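Leucine aminopeptidase 2 (Saccharomyces cerevisiae, PDB 2XQ0) removes N-terminal residues from peptides, preferring di- and tripeptides, as a zinc-dependent M1-family aminopeptidase, and also shows weak epoxide hydrolase activity. Local coordinates at residues 9-12 and 13-16; 79-83 and 84-88; 313-316 and 317-321. All coordinates share one frame; numbering follows the deposited sequence.

Interaction 1 of 3, residues 9-12 and 13-16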
ATOM      1  N   ARG A   9     -27.085  12.107   1.190  1.00 43.07           N
ATOM      2  CA  ARG A   9     -26.426  10.805   1.328  1.00 38.66           C
ATOM      3  C   ARG A   9     -25.827  10.607   2.709  1.00 38.74           C
ATOM      4  O   ARG A   9     -25.547   9.487   3.130  1.00 41.65           O
ATOM      5  CB  ARG A   9     -25.326  10.650   0.282  1.00 42.20           C
ATOM      6  CG  ARG A   9     -25.835  10.603  -1.134  1.00 43.02           C
ATOM      7  CD  ARG A   9     -24.922   9.762  -1.998  1.00 44.17           C
ATOM      8  NE  ARG A   9     -25.143  10.028  -3.415  1.00 48.49           N
ATOM      9  CZ  ARG A   9     -25.189   9.090  -4.352  1.00 46.72           C
ATOM     10  NH1 ARG A   9     -25.032   7.813  -4.017  1.00 47.59           N
ATOM     11  NH2 ARG A   9     -25.396   9.433  -5.621  1.00 42.62           N
ATOM     12  N   ARG A  10     -25.650  11.707   3.420  1.00 37.60           N
ATOM     13  CA  ARG A  10     -24.976  11.685   4.703  1.00 41.93           C
ATOM     14  C   ARG A  10     -25.818  10.996   5.761  1.00 33.98           C
ATOM     15  O   ARG A  10     -27.024  11.178   5.804  1.00 32.83           O
ATOM     16  CB  ARG A  10     -24.687  13.120   5.128  1.00 52.97           C
ATOM     17  CG  ARG A  10     -24.273  13.236   6.558  1.00 61.26           C
ATOM     18  CD  ARG A  10     -24.701  14.557   7.106  1.00 59.60           C
ATOM     19  NE  ARG A  10     -23.938  15.652   6.534  1.00 55.25           N
ATOM     20  CZ  ARG A  10     -22.725  15.996   6.944  1.00 49.22           C
ATOM     21  NH1 ARG A  10     -22.127  15.317   7.912  1.00 48.90           N
ATOM     22  NH2 ARG A  10     -22.108  17.017   6.380  1.00 47.22           N
ATOM     23  N   PRO A  11     -25.189  10.199   6.626  1.00 36.82           N
ATOM     24  CA  PRO A  11     -25.956   9.579   7.706  1.00 26.91           C
ATOM     25  C   PRO A  11     -26.336  10.608   8.769  1.00 33.70           C
ATOM     26  O   PRO A  11     -25.734  11.684   8.843  1.00 33.06           O
ATOM     27  CB  PRO A  11     -24.967   8.559   8.288  1.00 33.08           C
ATOM     28  CG  PRO A  11     -23.632   9.096   7.945  1.00 37.27           C
ATOM     29  CD  PRO A  11     -23.784   9.762   6.616  1.00 31.59           C
ATOM     30  N   SER A  12     -27.320  10.274   9.597  1.00 34.92           N
ATOM     31  CA  SER A  12     -27.815  11.199  10.610  1.00 34.93           C
ATOM     32  C   SER A  12     -26.720  11.470  11.643  1.00 39.28           C
ATOM     33  O   SER A  12     -26.719  12.503  12.328  1.00 41.80           O
ATOM     34  CB  SER A  12     -29.041  10.606  11.293  1.00 32.98           C
ATOM     35  OG  SER A  12     -28.743   9.309  11.779  1.00 35.80           O
ATOM     36  N   ARG A  13     -25.788  10.531  11.749  1.00 36.43           N
ATOM     37  CA  ARG A  13     -24.665  10.674  12.667  1.00 36.87           C
ATOM     38  C   ARG A  13     -23.335  10.225  12.047  1.00 34.72           C
ATOM     39  O   ARG A  13     -23.257   9.186  11.387  1.00 37.63           O
ATOM     40  CB  ARG A  13     -24.954   9.908  13.954  1.00 39.49           C
ATOM     41  CG  ARG A  13     -23.895  10.049  15.004  1.00 48.95           C
ATOM     42  CD  ARG A  13     -24.369   9.442  16.308  1.00 50.40           C
ATOM     43  NE  ARG A  13     -25.217  10.370  17.038  1.00 45.24           N
ATOM     44  CZ  ARG A  13     -25.547  10.223  18.314  1.00 49.69           C
ATOM     45  NH1 ARG A  13     -25.101   9.172  18.995  1.00 52.03           N
ATOM     46  NH2 ARG A  13     -26.316  11.122  18.907  1.00 49.99           N
ATOM     47  N   SER A  14     -22.294  11.030  12.252  1.00 30.54           N
ATOM     48  CA  SER A  14     -20.962  10.747  11.726  1.00 28.67           C
ATOM     49  C   SER A  14     -20.019  10.450  12.896  1.00 31.29           C
ATOM     50  O   SER A  14     -20.257  10.918  13.999  1.00 35.00           O
ATOM     51  CB  SER A  14     -20.459  11.944  10.919  1.00 38.18           C
ATOM     52  OG  SER A  14     -20.923  11.917   9.577  1.00 33.84           O
ATOM     53  N   PRO A  15     -18.954   9.648  12.674  1.00 36.35           N
ATOM     54  CA  PRO A  15     -18.548   8.965  11.444  1.00 34.70           C
ATOM     55  C   PRO A  15     -19.493   7.837  11.067  1.00 29.44           C
ATOM     56  O   PRO A  15     -20.045   7.162  11.932  1.00 31.67           O
ATOM     57  CB  PRO A  15     -17.180   8.365  11.805  1.00 33.87           C
ATOM     58  CG  PRO A  15     -16.732   9.089  13.003  1.00 37.16           C
ATOM     59  CD  PRO A  15     -17.971   9.445  13.748  1.00 37.18           C
ATOM     60  N   GLU A  16     -19.638   7.627   9.766  1.00 24.92           N
ATOM     61  CA  GLU A  16     -20.508   6.609   9.216  1.00 26.97           C
ATOM     62  C   GLU A  16     -20.119   5.233   9.733  1.00 32.58           C
ATOM     63  O   GLU A  16     -18.931   4.910   9.855  1.00 32.35           O
ATOM     64  CB  GLU A  16     -20.387   6.631   7.696  1.00 29.88           C
ATOM     65  CG  GLU A  16     -21.245   5.613   6.985  1.00 38.56           C
ATOM     66  CD  GLU A  16     -21.114   5.728   5.481  1.00 43.81           C
ATOM     67  OE1 GLU A  16     -22.019   6.317   4.854  1.00 56.53           O
ATOM     68  OE2 GLU A  16     -20.109   5.237   4.930  1.00 37.00           O
TER

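Interaction 2 of 3, residues 79-83 and 84-88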
ATOM      1  N   VAL A  79     -10.947 -16.115  28.646  1.00 28.39           N
ATOM      2  CA  VAL A  79     -11.270 -14.696  28.761  1.00 30.81           C
ATOM      3  C   VAL A  79     -11.522 -14.317  30.222  1.00 32.56           C
ATOM      4  O   VAL A  79     -12.279 -15.001  30.930  1.00 39.20           O
ATOM      5  CB  VAL A  79     -12.548 -14.352  27.996  1.00 27.08           C
ATOM      6  CG1 VAL A  79     -12.831 -12.863  28.131  1.00 25.66           C
ATOM      7  CG2 VAL A  79     -12.437 -14.763  26.526  1.00 26.14           C
ATOM      8  N   HIS A  80     -10.907 -13.224  30.658  1.00 32.85           N
ATOM      9  CA  HIS A  80     -11.111 -12.700  32.007  1.00 31.89           C
ATOM     10  C   HIS A  80     -11.508 -11.230  31.931  1.00 34.35           C
ATOM     11  O   HIS A  80     -10.985 -10.474  31.107  1.00 35.36           O
ATOM     12  CB  HIS A  80      -9.824 -12.795  32.817  1.00 33.44           C
ATOM     13  CG  HIS A  80      -9.452 -14.184  33.221  1.00 39.08           C
ATOM     14  ND1 HIS A  80      -8.710 -15.019  32.414  1.00 39.01           N
ATOM     15  CD2 HIS A  80      -9.683 -14.871  34.361  1.00 42.81           C
ATOM     16  CE1 HIS A  80      -8.518 -16.169  33.033  1.00 46.66           C
ATOM     17  NE2 HIS A  80      -9.099 -16.108  34.217  1.00 48.43           N
ATOM     18  N   ILE A  81     -12.448 -10.835  32.780  1.00 34.99           N
ATOM     19  CA  ILE A  81     -12.761  -9.427  32.998  1.00 32.08           C
ATOM     20  C   ILE A  81     -12.519  -9.087  34.472  1.00 38.17           C
ATOM     21  O   ILE A  81     -13.024  -9.762  35.364  1.00 36.35           O
ATOM     22  CB  ILE A  81     -14.207  -9.104  32.606  1.00 40.75           C
ATOM     23  CG1 ILE A  81     -14.367  -9.200  31.081  1.00 42.12           C
ATOM     24  CG2 ILE A  81     -14.582  -7.712  33.094  1.00 36.80           C
ATOM     25  CD1 ILE A  81     -15.812  -9.226  30.596  1.00 37.24           C
ATOM     26  N   ASP A  82     -11.717  -8.062  34.723  1.00 39.29           N
ATOM     27  CA  ASP A  82     -11.372  -7.691  36.085  1.00 47.15           C
ATOM     28  C   ASP A  82     -10.879  -8.882  36.908  1.00 49.29           C
ATOM     29  O   ASP A  82     -11.335  -9.105  38.027  1.00 62.76           O
ATOM     30  CB  ASP A  82     -12.574  -7.032  36.762  1.00 42.42           C
ATOM     31  CG  ASP A  82     -12.900  -5.686  36.158  1.00 43.71           C
ATOM     32  OD1 ASP A  82     -12.039  -5.148  35.425  1.00 48.31           O
ATOM     33  OD2 ASP A  82     -14.006  -5.165  36.406  1.00 49.87           O
ATOM     34  N   GLY A  83      -9.953  -9.648  36.343  1.00 45.72           N
ATOM     35  CA  GLY A  83      -9.357 -10.771  37.039  1.00 48.17           C
ATOM     36  C   GLY A  83     -10.217 -12.021  37.117  1.00 54.47           C
ATOM     37  O   GLY A  83      -9.728 -13.081  37.518  1.00 59.81           O
ATOM     38  N   SER A  84     -11.491 -11.917  36.741  1.00 45.93           N
ATOM     39  CA  SER A  84     -12.397 -13.056  36.863  1.00 45.12           C
ATOM     40  C   SER A  84     -12.756 -13.673  35.520  1.00 36.29           C
ATOM     41  O   SER A  84     -12.914 -12.968  34.540  1.00 37.42           O
ATOM     42  CB  SER A  84     -13.677 -12.667  37.612  1.00 55.20           C
ATOM     43  OG  SER A  84     -13.426 -12.462  38.991  1.00 61.00           O
ATOM     44  N   LYS A  85     -12.909 -14.993  35.499  1.00 39.06           N
ATOM     45  CA  LYS A  85     -13.265 -15.718  34.286  1.00 39.34           C
ATOM     46  C   LYS A  85     -14.614 -15.237  33.757  1.00 38.49           C
ATOM     47  O   LYS A  85     -15.580 -15.099  34.508  1.00 46.20           O
ATOM     48  CB  LYS A  85     -13.289 -17.230  34.552  1.00 55.36           C
ATOM     49  CG  LYS A  85     -13.100 -18.118  33.314  1.00 62.98           C
ATOM     50  CD  LYS A  85     -11.644 -18.124  32.821  1.00 61.49           C
ATOM     51  CE  LYS A  85     -11.488 -18.867  31.485  1.00 52.81           C
ATOM     52  NZ  LYS A  85     -12.319 -18.273  30.384  1.00 37.36           N
ATOM     53  N   ALA A  86     -14.682 -14.981  32.457  1.00 33.48           N
ATOM     54  CA  ALA A  86     -15.904 -14.462  31.862  1.00 35.66           C
ATOM     55  C   ALA A  86     -16.444 -15.420  30.811  1.00 36.23           C
ATOM     56  O   ALA A  86     -15.689 -15.969  30.017  1.00 39.55           O
ATOM     57  CB  ALA A  86     -15.660 -13.087  31.263  1.00 42.17           C
ATOM     58  N   ASP A  87     -17.752 -15.629  30.817  1.00 32.45           N
ATOM     59  CA  ASP A  87     -18.371 -16.497  29.823  1.00 37.32           C
ATOM     60  C   ASP A  87     -18.170 -15.920  28.427  1.00 36.05           C
ATOM     61  O   ASP A  87     -18.288 -14.709  28.239  1.00 34.25           O
ATOM     62  CB  ASP A  87     -19.861 -16.661  30.114  1.00 40.20           C
ATOM     63  CG  ASP A  87     -20.127 -17.568  31.315  1.00 53.31           C
ATOM     64  OD1 ASP A  87     -19.203 -18.306  31.727  1.00 55.21           O
ATOM     65  OD2 ASP A  87     -21.264 -17.546  31.840  1.00 54.70           O
ATOM     66  N   PHE A  88     -17.878 -16.784  27.453  1.00 29.05           N
ATOM     67  CA  PHE A  88     -17.699 -16.336  26.079  1.00 31.41           C
ATOM     68  C   PHE A  88     -18.040 -17.456  25.113  1.00 32.05           C
ATOM     69  O   PHE A  88     -17.995 -18.631  25.476  1.00 30.58           O
ATOM     70  CB  PHE A  88     -16.260 -15.826  25.843  1.00 26.91           C
ATOM     71  CG  PHE A  88     -15.212 -16.907  25.825  1.00 29.51           C
ATOM     72  CD1 PHE A  88     -14.804 -17.483  24.622  1.00 33.22           C
ATOM     73  CD2 PHE A  88     -14.630 -17.350  27.004  1.00 32.40           C
ATOM     74  CE1 PHE A  88     -13.835 -18.489  24.602  1.00 29.81           C
ATOM     75  CE2 PHE A  88     -13.666 -18.352  26.991  1.00 31.70           C
ATOM     76  CZ  PHE A  88     -13.274 -18.922  25.788  1.00 34.64           C
TER

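Interaction 3 of 3, residues 313-316 and 317-321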
ATOM      1  N   THR A 313      -7.567   9.174  10.173  1.00 16.45           N
ATOM      2  CA  THR A 313      -7.874   7.867   9.598  1.00 22.69           C
ATOM      3  C   THR A 313      -9.277   7.781   9.011  1.00 20.25           C
ATOM      4  O   THR A 313     -10.210   8.368   9.537  1.00 20.74           O
ATOM      5  CB  THR A 313      -7.735   6.786  10.686  1.00 23.52           C
ATOM      6  OG1 THR A 313      -6.484   6.958  11.355  1.00 23.37           O
ATOM      7  CG2 THR A 313      -7.814   5.370  10.079  1.00 18.10           C
ATOM      8  N   ASN A 314      -9.438   7.036   7.922  1.00 19.27           N
ATOM      9  CA  ASN A 314     -10.768   6.800   7.400  1.00 15.28           C
ATOM     10  C   ASN A 314     -11.582   5.970   8.395  1.00 17.83           C
ATOM     11  O   ASN A 314     -11.080   5.013   8.997  1.00 18.62           O
ATOM     12  CB  ASN A 314     -10.734   6.104   6.025  1.00 19.55           C
ATOM     13  CG  ASN A 314      -9.748   4.928   5.972  1.00 33.40           C
ATOM     14  OD1 ASN A 314      -9.402   4.345   6.986  1.00 42.65           O
ATOM     15  ND2 ASN A 314      -9.301   4.586   4.775  1.00 34.96           N
ATOM     16  N   CYS A 315     -12.846   6.331   8.564  1.00 15.26           N
ATOM     17  CA  CYS A 315     -13.667   5.664   9.561  1.00 18.84           C
ATOM     18  C   CYS A 315     -14.089   4.267   9.136  1.00 23.62           C
ATOM     19  O   CYS A 315     -14.386   3.423   9.982  1.00 29.40           O
ATOM     20  CB  CYS A 315     -14.897   6.511   9.872  1.00 30.85           C
ATOM     21  SG  CYS A 315     -16.029   6.614   8.501  1.00 32.93           S
ATOM     22  N   SER A 316     -14.126   4.028   7.828  1.00 22.49           N
ATOM     23  CA  SER A 316     -14.499   2.725   7.294  1.00 20.58           C
ATOM     24  C   SER A 316     -13.870   2.559   5.934  1.00 20.93           C
ATOM     25  O   SER A 316     -13.295   3.499   5.390  1.00 22.08           O
ATOM     26  CB  SER A 316     -16.016   2.604   7.162  1.00 28.77           C
ATOM     27  OG  SER A 316     -16.486   3.172   5.954  1.00 25.24           O
ATOM     28  N   TRP A 317     -14.009   1.373   5.360  1.00 19.41           N
ATOM     29  CA  TRP A 317     -13.389   1.100   4.068  1.00 18.37           C
ATOM     30  C   TRP A 317     -14.207   1.656   2.892  1.00 24.28           C
ATOM     31  O   TRP A 317     -13.763   1.613   1.755  1.00 24.85           O
ATOM     32  CB  TRP A 317     -13.055  -0.388   3.933  1.00 19.71           C
ATOM     33  CG  TRP A 317     -12.218  -0.828   5.126  1.00 21.94           C
ATOM     34  CD1 TRP A 317     -12.614  -1.635   6.154  1.00 25.04           C
ATOM     35  CD2 TRP A 317     -10.881  -0.403   5.443  1.00 25.08           C
ATOM     36  NE1 TRP A 317     -11.596  -1.758   7.083  1.00 25.31           N
ATOM     37  CE2 TRP A 317     -10.525  -1.008   6.669  1.00 20.59           C
ATOM     38  CE3 TRP A 317      -9.947   0.422   4.802  1.00 26.70           C
ATOM     39  CZ2 TRP A 317      -9.269  -0.826   7.259  1.00 19.07           C
ATOM     40  CZ3 TRP A 317      -8.707   0.613   5.393  1.00 22.12           C
ATOM     41  CH2 TRP A 317      -8.375  -0.010   6.600  1.00 18.57           C
ATOM     42  N   ASN A 318     -15.379   2.215   3.186  1.00 19.00           N
ATOM     43  CA  ASN A 318     -16.134   2.986   2.192  1.00 17.84           C
ATOM     44  C   ASN A 318     -15.485   4.307   1.850  1.00 17.98           C
ATOM     45  O   ASN A 318     -15.765   4.869   0.803  1.00 21.71           O
ATOM     46  CB  ASN A 318     -17.540   3.310   2.699  1.00 21.42           C
ATOM     47  CG  ASN A 318     -18.483   2.145   2.615  1.00 27.18           C
ATOM     48  OD1 ASN A 318     -18.154   1.092   2.072  1.00 26.94           O
ATOM     49  ND2 ASN A 318     -19.697   2.348   3.108  1.00 29.62           N
ATOM     50  N   HIS A 319     -14.658   4.817   2.756  1.00 17.74           N
ATOM     51  CA  HIS A 319     -14.059   6.153   2.614  1.00 23.78           C
ATOM     52  C   HIS A 319     -12.529   6.061   2.552  1.00 19.16           C
ATOM     53  O   HIS A 319     -11.803   6.956   3.006  1.00 21.23           O
ATOM     54  CB  HIS A 319     -14.514   7.054   3.767  1.00 22.91           C
ATOM     55  CG  HIS A 319     -15.999   7.133   3.888  1.00 23.11           C
ATOM     56  ND1 HIS A 319     -16.754   8.025   3.158  1.00 21.25           N
ATOM     57  CD2 HIS A 319     -16.874   6.379   4.591  1.00 21.90           C
ATOM     58  CE1 HIS A 319     -18.033   7.833   3.429  1.00 22.47           C
ATOM     59  NE2 HIS A 319     -18.133   6.837   4.293  1.00 22.92           N
ATOM     60  N   PHE A 320     -12.064   4.947   1.996  1.00 18.03           N
ATOM     61  CA  PHE A 320     -10.644   4.634   1.865  1.00 16.82           C
ATOM     62  C   PHE A 320      -9.891   5.722   1.094  1.00 17.93           C
ATOM     63  O   PHE A 320      -8.690   5.913   1.299  1.00 22.62           O
ATOM     64  CB  PHE A 320     -10.509   3.284   1.160  1.00 22.30           C
ATOM     65  CG  PHE A 320      -9.101   2.751   1.105  1.00 21.09           C
ATOM     66  CD1 PHE A 320      -8.315   2.711   2.248  1.00 22.29           C
ATOM     67  CD2 PHE A 320      -8.593   2.223  -0.083  1.00 27.79           C
ATOM     68  CE1 PHE A 320      -7.019   2.193   2.207  1.00 26.49           C
ATOM     69  CE2 PHE A 320      -7.303   1.706  -0.134  1.00 25.24           C
ATOM     70  CZ  PHE A 320      -6.517   1.695   1.023  1.00 22.37           C
ATOM     71  N   TRP A 321     -10.588   6.438   0.209  1.00 17.31           N
ATOM     72  CA  TRP A 321      -9.948   7.514  -0.552  1.00 17.68           C
ATOM     73  C   TRP A 321      -9.324   8.598   0.349  1.00 19.06           C
ATOM     74  O   TRP A 321      -8.320   9.220  -0.024  1.00 19.70           O
ATOM     75  CB  TRP A 321     -10.912   8.135  -1.577  1.00 21.00           C
ATOM     76  CG  TRP A 321     -11.786   9.229  -1.036  1.00 23.20           C
ATOM     77  CD1 TRP A 321     -13.013   9.086  -0.453  1.00 29.55           C
ATOM     78  CD2 TRP A 321     -11.506  10.632  -1.048  1.00 20.97           C
ATOM     79  NE1 TRP A 321     -13.515  10.321  -0.099  1.00 25.54           N
ATOM     80  CE2 TRP A 321     -12.605  11.284  -0.445  1.00 25.49           C
ATOM     81  CE3 TRP A 321     -10.429  11.405  -1.507  1.00 23.96           C
ATOM     82  CZ2 TRP A 321     -12.659  12.679  -0.293  1.00 25.05           C
ATOM     83  CZ3 TRP A 321     -10.483  12.786  -1.351  1.00 21.95           C
ATOM     84  CH2 TRP A 321     -11.596  13.408  -0.751  1.00 23.26           C
TER

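Interaction 1 of 3, residues 9-12 and 13-16
Pro11 and Arg13 begin a short-range contact in which the chain, having left helix 4-9, folds back on itself without a single hydrogen bond between residues 9-12 and 13-16. Arg13 contributes its backbone rather than its guanidinium: its carbonyl oxygen lies against the proline ring, 3.5 Å from Pro11 CG, while its side chain leads away from the turn. Next comes Ser14, whose hydroxyl is held beside its own backbone N (chi1 -85°) and thereby turned back toward the first segment. Its OG stands 4.0 Å from Arg10 NH1, an oblique approach to the guanidinium at van der Waals range. Each group has its real partner elsewhere, Ser14 OG in a hydrogen bond with Asp427 and Arg10 NH2 in a salt bridge to Asp433. Pro15 does not touch residues 9-12, yet the cis peptide bond before it gives the chain its sharp change of course. Beyond this bend, Glu16 sends CG anti to its backbone N (chi1 180°), and the extended side chain crosses the Pro11 ring at about a right angle, with Glu16 CB 4.1 Å from Pro11 CG. Its carboxylate continues to His319, to which OE2 is hydrogen-bonded, while its backbone N shares the carboxylate oxygen OD2 of Asp427 with Ser14 OG. Pro11 is thus the apolar piece around which the turn is wrapped, while the polar ends of Arg10, Ser14 and Glu16 find their partners outside it; Phe429 of helix 428-438 meets both Arg10 and Pro11. The backbone dihedrals of Ser14 and Pro15 together with the cis bond are those of a type VIb turn, the sharp bend characteristic of cis-proline, set here in an irregular N-terminal arm that docks on helix 428-438.

Interaction 2 of 3, residues 79-83 and 84-88
A bend at chi2 of Lys85 (74°) carries its CD over one face of the His80 imidazole, while Phe88 CG, placed between its backbone N and carbonyl carbon (chi1 71°), turns a ring face to Val79. Both pairs belong to a tight beta hairpin with a type I' turn from Ile81 to Ser84, where strand 74-81 ends and strand 84-90 begins in the large sheet of the N-terminal domain. Ile81 and Ser84 close it as a hydrogen-bonded pair, Ile81 N to Ser84 O at 2.8 Å and Ser84 N to Ile81 O at 3.0 Å. His80 and Lys85 form the next, non-hydrogen-bonded pair, with Lys85 CD 3.9 Å from the centroid of the His80 ring in a CH-pi contact. A glycine here would remove the ring surface under Lys85 CD, and the lysine chain would probably be left with little but the weak bond of its NZ to fix its course. On the face of Ile81, opposite His80 and Lys85, Ile81 CD1 meets Ala86 CB at 3.9 Å, and Ile103 of strand 101-104 touches Val79, Ile81 and Phe88. Val79 O accepts two donors, Ala86 N at 2.8 Å and, weakly, Lys85 NZ. Val79 CG2 sits 3.7 Å from the centroid of the Phe88 ring, offset toward its rim.

Interaction 3 of 3, residues 313-316 and 317-321
This is a local, buried contact round a turn, at the point where strand 312-314 gives way to helix 321-339, the helix that carries the zinc ligand Glu324. The turn is built on Ser316. Its side-chain OG accepts Asn318 N at 3.1 Å, the bond that defines an ST turn, and its carbonyl oxygen accepts His319 N at 3.2 Å, that donor standing well above the carbonyl plane. A chi1 of 84° places the hydroxyl between backbone N and carbonyl carbon, folded over the turn, where OG also meets the edge of the His319 ring, 3.5 Å from CD2. Cys315 SG approaches the same imidazole obliquely, 4.0 Å from His319 CD2. Asn314 and Phe320 run alongside each other in the same direction, with their amide and ring planes 34° apart. Asn314 ND2 reaches the edge of the phenyl ring, 3.3 Å from Phe320 CD1, while Asn314 CB packs on His319 O at 3.3 Å. Phe320 belongs to the pocket that binds bestatin, and its side chain comes within about 6 Å of the zinc ion at the nearest atoms. His319 is hydrogen-bonded at both nitrogens, at ND1 with Thr428. The Glu16 carboxylate at NE2 would favour a proton there and may raise the ring's basicity, though the threonine hydroxyl leaves its net charge open, and it links the turn to a charge far away in sequence.

How the interactions relate
The three local contacts illustrate how burial changes the chemistry of a turn. Interaction 3 is the core one, its hydroxyl and backbone bonds enclosed beside the bestatin pocket. Interaction 1 lies at the surface, with van der Waals contacts inside the turn and its polar bonds made to residues elsewhere in the chain. These two touch: Pro15 CB packs on Cys315 CB at 3.5 Å, so the N-terminal arm packs against the loop that leads into helix 321-339, which carries the zinc ligand Glu324. Interaction 2 stands apart, its centre about 35 Å from that of interaction 1 and 33 Å from that of interaction 3; it is a partly buried hairpin held by regular strand pairing.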